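Local coordinates for protein beta-glucosidase (Saccharopolyspora erythraea D, PDB 5M6G) that probably hydrolyses terminal, non-reducing beta-D-glucosyl residues, releasing beta-D-glucose, as a glycosyl hydrolase of family 3, at residues S289-V293 / N294-K298; S342-H345 / E346-I349. All blocks are in the same frame, centred on the assembly; numbering follows the deposited sequence.

In the fold
Along the chain the two contacts stand in series, neither enclosing the other, and each is a local turn rather than the closure of a long loop. Contact 1 comes first, at the start of helix 290-300, which packs on helix 252-259 and on strands 229-233 and 306-308. The chain then runs through strand 306-308, helix 325-334 and strand 339-341 before contact 2 carries it from the end of that last strand into helix 345-357, set against strand 68-71. Both belong to the family 3 N-terminal domain, of the TIM-barrel clan. The centres of contact 1 and contact 2 lie about 25 Å apart, and the two do not touch.

Contact 1. Residues S289-V293 / N294-K298; sequences STYLV and NDVLK
Tyr291 and Val296, five residues apart on helix 290-300, meet ring to methyl: Val296 CG2 sits over one face of the phenol, 3.8 Å from the Tyr291 ring centroid and displaced toward the rim, a CH-pi contact. With CG anti to the backbone N (chi1 175°), the Tyr291 ring is carried alongside the later turn, where its edge near CD1 also passes Asp295 OD2, the carboxylate plane standing almost perpendicular to the ring. The phenol OH is hydrogen-bonded to Glu252. From Asp295 on the backbone bonds span five residues, a pi-type widening, while Asn294 N still makes the i+4 bond to Thr290 O. That carbonyl accepts twice, from Asn294 N at 2.8 Å and, more straightly, from Asp295 N at 3.0 Å. Val296 N reaches Tyr291 O at 2.7 Å, Leu297 N goes to Leu292 O, and Lys298 N to Val293 O. Leu292 O also accepts from Tyr233 OH. At the helix start, Ser289 OG caps Leu292 N over 3.0 Å, with an N-H...O angle of 160°. Asn294 ND2 gives a hydrogen to Asp295 OD1 (3.0 Å), which lies close to the amide plane. The extended Lys298 chain takes its ammonium to salt bridges with Asp337 and Asp368 and a bond to Gly335 O. With an alanine at Tyr291, Glu252 would probably lose its phenol partner and the Val296 methyl the ring face it packs on. The wide turns thus keep their amides paired, while the buried lysine charge is probably offset by its two carboxylates, in a cluster that also holds Arg365 and Arg372.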
loop_
_atom_site.group_PDB
_atom_site.type_symbol
_atom_site.label_atom_id
_atom_site.label_comp_id
_atom_site.label_asym_id
_atom_site.label_seq_id
_atom_site.Cartn_x
_atom_site.Cartn_y
_atom_site.Cartn_z
ATOM N N SER A 289 -17.393 12.565 -9.396
ATOM C CA SER A 289 -16.912 13.116 -10.665
ATOM C C SER A 289 -17.286 12.170 -11.794
ATOM O O SER A 289 -16.535 11.262 -12.155
ATOM C CB SER A 289 -15.410 13.362 -10.626
ATOM O OG SER A 289 -14.964 13.820 -11.900
ATOM N N THR A 290 -18.466 12.393 -12.373
ATOM C CA THR A 290 -18.837 11.658 -13.574
ATOM C C THR A 290 -17.779 11.821 -14.660
ATOM O O THR A 290 -17.459 10.868 -15.381
ATOM C CB THR A 290 -20.204 12.138 -14.073
ATOM O OG1 THR A 290 -21.148 12.082 -12.994
ATOM C CG2 THR A 290 -20.704 11.262 -15.207
ATOM N N TYR A 291 -17.207 13.022 -14.778
ATOM C CA TYR A 291 -16.223 13.262 -15.826
ATOM C C TYR A 291 -14.994 12.376 -15.633
ATOM O O TYR A 291 -14.595 11.644 -16.546
ATOM C CB TYR A 291 -15.826 14.745 -15.870
ATOM C CG TYR A 291 -14.725 15.020 -16.870
ATOM C CD1 TYR A 291 -14.936 14.819 -18.228
ATOM C CD2 TYR A 291 -13.469 15.464 -16.455
ATOM C CE1 TYR A 291 -13.937 15.047 -19.153
ATOM C CE2 TYR A 291 -12.456 15.701 -17.373
ATOM C CZ TYR A 291 -12.700 15.497 -18.723
ATOM O OH TYR A 291 -11.705 15.726 -19.647
ATOM N N LEU A 292 -14.390 12.408 -14.444
ATOM C CA LEU A 292 -13.142 11.671 -14.280
ATOM C C LEU A 292 -13.383 10.167 -14.216
ATOM O O LEU A 292 -12.608 9.392 -14.785
ATOM C CB LEU A 292 -12.384 12.161 -13.041
ATOM C CG LEU A 292 -11.786 13.565 -13.169
ATOM C CD1 LEU A 292 -10.984 13.931 -11.932
ATOM C CD2 LEU A 292 -10.908 13.662 -14.411
ATOM N N VAL A 293 -14.457 9.733 -13.550
ATOM C CA VAL A 293 -14.667 8.297 -13.345
ATOM C C VAL A 293 -15.341 7.666 -14.558
ATOM O O VAL A 293 -14.877 6.652 -15.090
ATOM C CB VAL A 293 -15.481 8.043 -12.060
ATOM C CG1 VAL A 293 -15.747 6.554 -11.893
ATOM C CG2 VAL A 293 -14.748 8.568 -10.852
ATOM N N ASN A 294 -16.453 8.240 -15.016
ATOM C CA ASN A 294 -17.113 7.620 -16.159
ATOM C C ASN A 294 -16.485 8.055 -17.474
ATOM O O ASN A 294 -16.122 7.211 -18.304
ATOM C CB ASN A 294 -18.607 7.927 -16.163
ATOM C CG ASN A 294 -19.321 7.230 -17.305
ATOM O OD1 ASN A 294 -19.659 6.050 -17.211
ATOM N ND2 ASN A 294 -19.521 7.950 -18.409
ATOM N N ASP A 295 -16.339 9.365 -17.685
ATOM C CA ASP A 295 -15.935 9.837 -19.006
ATOM C C ASP A 295 -14.468 9.529 -19.280
ATOM O O ASP A 295 -14.120 9.022 -20.353
ATOM C CB ASP A 295 -16.215 11.334 -19.140
ATOM C CG ASP A 295 -17.706 11.647 -19.157
ATOM O OD1 ASP A 295 -18.521 10.699 -19.189
ATOM O OD2 ASP A 295 -18.063 12.840 -19.143
ATOM N N VAL A 296 -13.591 9.802 -18.321
ATOM C CA VAL A 296 -12.163 9.621 -18.569
ATOM C C VAL A 296 -11.719 8.190 -18.283
ATOM O O VAL A 296 -11.125 7.535 -19.144
ATOM C CB VAL A 296 -11.349 10.661 -17.771
ATOM C CG1 VAL A 296 -9.848 10.428 -17.940
ATOM C CG2 VAL A 296 -11.730 12.073 -18.239
ATOM N N LEU A 297 -12.026 7.654 -17.098
ATOM C CA LEU A 297 -11.492 6.341 -16.740
ATOM C C LEU A 297 -12.151 5.226 -17.545
ATOM O O LEU A 297 -11.474 4.455 -18.231
ATOM C CB LEU A 297 -11.659 6.093 -15.243
ATOM C CG LEU A 297 -11.299 4.677 -14.770
ATOM C CD1 LEU A 297 -9.826 4.369 -15.014
ATOM C CD2 LEU A 297 -11.625 4.572 -13.309
ATOM N N LYS A 298 -13.477 5.109 -17.452
ATOM C CA LYS A 298 -14.169 4.056 -18.188
ATOM C C LYS A 298 -14.196 4.351 -19.682
ATOM O O LYS A 298 -14.040 3.439 -20.502
ATOM C CB LYS A 298 -15.590 3.887 -17.650
ATOM C CG LYS A 298 -15.657 3.161 -16.314
ATOM C CD LYS A 298 -17.095 2.899 -15.902
ATOM C CE LYS A 298 -17.162 2.056 -14.634
ATOM N NZ LYS A 298 -18.584 1.750 -14.271
#

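Contact 2. Residues S342-H345 / E346-I349; sequences SSRH and EKFI
Arg344 and Lys347 run side by side in the same direction, their aliphatic parts touching where Arg344 CG lies 4.0 Å from Lys347 CE. The ammonium Lys347 NZ passes 3.9 Å from Arg344 CD. Lys347 is bent at chi3 (68°), which folds CE and NZ along the arginine instead of straight out. The two cations converge on shared acid: Asp322 forms salt bridges with both Arg344 NH2 and Lys347 NZ, and the guanidinium also reaches Asp312 and Asp315. One edge of the guanidinium is met by Ser343 OG, which lies in its plane and accepts from Arg344 NE at 3.0 Å, nearly straight, whereas the bond from Arg344 NH1 to Ser342 OG is weak. Several directed bonds thus hold the group's rotation. His345 has more of its surface buried here than any other residue of the two segments. Its CG stands between the backbone N and the carbonyl carbon (chi1 44°), which turns the imidazole close to the following amide, His345 CG 3.3 Å from Glu346 N, at an oblique approach. That ring meets His83 edge-to-face and rests on Val68 and Val70 of strand 68-71, while Phe348 meets Phe339. Below the side chains the first helical turns close: Phe348 N gives to Arg344 O over 2.9 Å and Ile349 N to His345 O over 3.0 Å, while Ile349 CG1 comes within 3.3 Å of His345 O. Arg344 occupies the N-cap position of helix 345-357. This is a strand-to-helix connection, from strand 339-341 into helix 345-357, of the kind expected in a domain of the TIM-barrel clan, and it borders a metal site, Asp315 and Asp322 both being ligands of a bound magnesium ion.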
loop_
_atom_site.group_PDB
_atom_site.type_symbol
_atom_site.label_atom_id
_atom_site.label_comp_id
_atom_site.label_asym_id
_atom_site.label_seq_id
_atom_site.Cartn_x
_atom_site.Cartn_y
_atom_site.Cartn_z
ATOM N N SER A 342 -18.262 0.590 6.013
ATOM C CA SER A 342 -17.956 0.024 7.325
ATOM C C SER A 342 -19.161 -0.640 7.969
ATOM O O SER A 342 -18.990 -1.433 8.901
ATOM C CB SER A 342 -17.428 1.109 8.269
ATOM O OG SER A 342 -18.384 2.140 8.472
ATOM N N SER A 343 -20.364 -0.310 7.499
ATOM C CA SER A 343 -21.623 -0.809 8.031
ATOM C C SER A 343 -22.737 -0.221 7.182
ATOM O O SER A 343 -22.459 0.444 6.175
ATOM C CB SER A 343 -21.808 -0.410 9.493
ATOM O OG SER A 343 -21.853 1.010 9.603
ATOM N N ARG A 344 -23.989 -0.452 7.582
ATOM C CA ARG A 344 -25.166 0.142 6.940
ATOM C C ARG A 344 -25.431 -0.423 5.541
ATOM O O ARG A 344 -25.998 0.263 4.688
ATOM C CB ARG A 344 -25.055 1.675 6.882
ATOM C CG ARG A 344 -25.179 2.372 8.229
ATOM C CD ARG A 344 -24.319 3.627 8.253
ATOM N NE ARG A 344 -22.907 3.291 8.041
ATOM C CZ ARG A 344 -22.060 4.052 7.356
ATOM N NH1 ARG A 344 -20.798 3.672 7.196
ATOM N NH2 ARG A 344 -22.482 5.191 6.822
ATOM N N HIS A 345 -25.052 -1.681 5.298
ATOM C CA HIS A 345 -25.267 -2.294 3.988
ATOM C C HIS A 345 -26.750 -2.352 3.623
ATOM O O HIS A 345 -27.123 -2.119 2.467
ATOM C CB HIS A 345 -24.661 -3.696 3.968
ATOM C CG HIS A 345 -24.947 -4.490 5.203
ATOM N ND1 HIS A 345 -24.305 -4.256 6.401
ATOM C CD2 HIS A 345 -25.808 -5.509 5.431
ATOM C CE1 HIS A 345 -24.761 -5.093 7.314
ATOM N NE2 HIS A 345 -25.668 -5.870 6.751
ATOM N N GLU A 346 -27.608 -2.667 4.590
ATOM C CA GLU A 346 -29.034 -2.719 4.295
ATOM C C GLU A 346 -29.564 -1.343 3.928
ATOM O O GLU A 346 -30.410 -1.217 3.035
ATOM C CB GLU A 346 -29.799 -3.294 5.484
ATOM C CG GLU A 346 -31.288 -3.480 5.224
ATOM C CD GLU A 346 -31.960 -4.268 6.333
ATOM O OE1 GLU A 346 -31.251 -4.675 7.273
ATOM O OE2 GLU A 346 -33.187 -4.488 6.260
ATOM N N LYS A 347 -29.073 -0.299 4.599
ATOM C CA LYS A 347 -29.519 1.044 4.250
ATOM C C LYS A 347 -29.027 1.439 2.868
ATOM O O LYS A 347 -29.767 2.064 2.103
ATOM C CB LYS A 347 -29.057 2.061 5.289
ATOM C CG LYS A 347 -29.520 3.480 4.959
ATOM C CD LYS A 347 -29.231 4.433 6.093
ATOM C CE LYS A 347 -27.736 4.641 6.247
ATOM N NZ LYS A 347 -27.449 5.731 7.210
ATOM N N PHE A 348 -27.785 1.079 2.522
ATOM C CA PHE A 348 -27.302 1.375 1.175
ATOM C C PHE A 348 -28.190 0.713 0.125
ATOM O O PHE A 348 -28.601 1.353 -0.855
ATOM C CB PHE A 348 -25.847 0.921 1.005
ATOM C CG PHE A 348 -25.294 1.201 -0.370
ATOM C CD1 PHE A 348 -24.760 2.443 -0.673
ATOM C CD2 PHE A 348 -25.341 0.239 -1.366
ATOM C CE1 PHE A 348 -24.274 2.713 -1.927
ATOM C CE2 PHE A 348 -24.854 0.502 -2.621
ATOM C CZ PHE A 348 -24.316 1.750 -2.906
ATOM N N ILE A 349 -28.505 -0.570 0.322
ATOM C CA ILE A 349 -29.323 -1.286 -0.652
ATOM C C ILE A 349 -30.703 -0.647 -0.763
ATOM O O ILE A 349 -31.214 -0.440 -1.870
ATOM C CB ILE A 349 -29.405 -2.780 -0.287
ATOM C CG1 ILE A 349 -28.027 -3.435 -0.463
ATOM C CG2 ILE A 349 -30.455 -3.464 -1.138
ATOM C CD1 ILE A 349 -27.910 -4.813 0.152
#